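Local coordinates for Lpg2148(MvcA) (Legionella pneumophila subsp. pneumophila str. Philadelphia 1, PDB 6K11), which probably acts as a deamidase-related deubiquitinase that controls the activity of the host ubiquitin-conjugating enzyme UBE2N during Legionella infection, at residues G25-A28 with E29-G32. Residues are numbered along the deposited sequence; the frame is centred on the assembly and turned at random.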
# COMPACT_ATOMS: atom_id res chain seq x y z
N GLY A 25 -9.57 1.58 17.53
CA GLY A 25 -10.42 2.36 18.41
C GLY A 25 -11.82 2.64 17.88
O GLY A 25 -12.57 3.37 18.53
N VAL A 26 -12.21 2.07 16.75
CA VAL A 26 -13.53 2.36 16.18
C VAL A 26 -14.58 1.51 16.90
O VAL A 26 -14.40 0.29 17.00
CB VAL A 26 -13.54 2.08 14.68
CG1 VAL A 26 -14.94 2.28 14.09
CG2 VAL A 26 -12.54 2.97 13.97
N PRO A 27 -15.66 2.10 17.42
CA PRO A 27 -16.68 1.27 18.08
C PRO A 27 -17.22 0.24 17.10
O PRO A 27 -17.33 0.50 15.90
CB PRO A 27 -17.75 2.28 18.52
CG PRO A 27 -16.99 3.63 18.59
CD PRO A 27 -16.02 3.53 17.44
N ALA A 28 -17.50 -0.96 17.62
CA ALA A 28 -17.91 -2.07 16.75
C ALA A 28 -19.17 -1.73 15.97
O ALA A 28 -19.30 -2.09 14.79
CB ALA A 28 -18.12 -3.34 17.58
N GLU A 29 -20.13 -1.05 16.62
CA GLU A 29 -21.35 -0.72 15.90
C GLU A 29 -21.07 0.21 14.73
O GLU A 29 -21.68 0.09 13.66
CB GLU A 29 -22.40 -0.12 16.84
CG GLU A 29 -23.79 0.02 16.17
CD GLU A 29 -24.86 0.60 17.10
OE1 GLU A 29 -24.84 1.81 17.36
OE2 GLU A 29 -25.73 -0.17 17.59
N VAL A 30 -20.12 1.14 14.91
CA VAL A 30 -19.77 2.08 13.84
C VAL A 30 -19.11 1.33 12.68
O VAL A 30 -19.43 1.55 11.51
CB VAL A 30 -18.86 3.19 14.40
CG1 VAL A 30 -18.36 4.11 13.30
CG2 VAL A 30 -19.60 3.99 15.48
N LEU A 31 -18.16 0.45 13.01
CA LEU A 31 -17.51 -0.37 11.99
C LEU A 31 -18.54 -1.21 11.22
O LEU A 31 -18.51 -1.28 9.98
CB LEU A 31 -16.47 -1.28 12.64
CG LEU A 31 -15.84 -2.29 11.68
CD1 LEU A 31 -15.06 -1.53 10.63
CD2 LEU A 31 -14.92 -3.28 12.42
N GLY A 32 -19.45 -1.86 11.96
CA GLY A 32 -20.46 -2.68 11.31
C GLY A 32 -21.37 -1.89 10.40
O GLY A 32 -21.69 -2.32 9.29
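Off one face of the puckered Pro27 ring lies the Val30 methyl CG2, past the rim on the CG side: Pro27 CB is 3.9 Å from Val30 CG2, and both Pro27 CG and Pro27 CD lie 4.1 Å from that same methyl. Pro27 is the N-cap residue of helix 28-39, so this is the helix's first turn, with the loop that follows helix 4-19 running straight into it. The ring and the valine run alongside each other in the same direction, so the contact is made at the rim of the ring. Just before the cap, Val26 comes across Val30 at about a right angle; its CG1, anti to the backbone N (chi1 176°), reaches Val30 CG1 at 4.0 Å and also lies alongside Leu31 CB. Ala28 and Leu31 turn to helix 358-381, where both touch Tyr365, whose hydroxyl also hydrogen-bonds Val26 O; the loop and the new helix thus share a partner there. Two backbone bonds start the helical ladder. Pro27 O receives Leu31 N at 3.0 Å. One residue on, Gly32 N reaches Ala28 O at 2.8 Å.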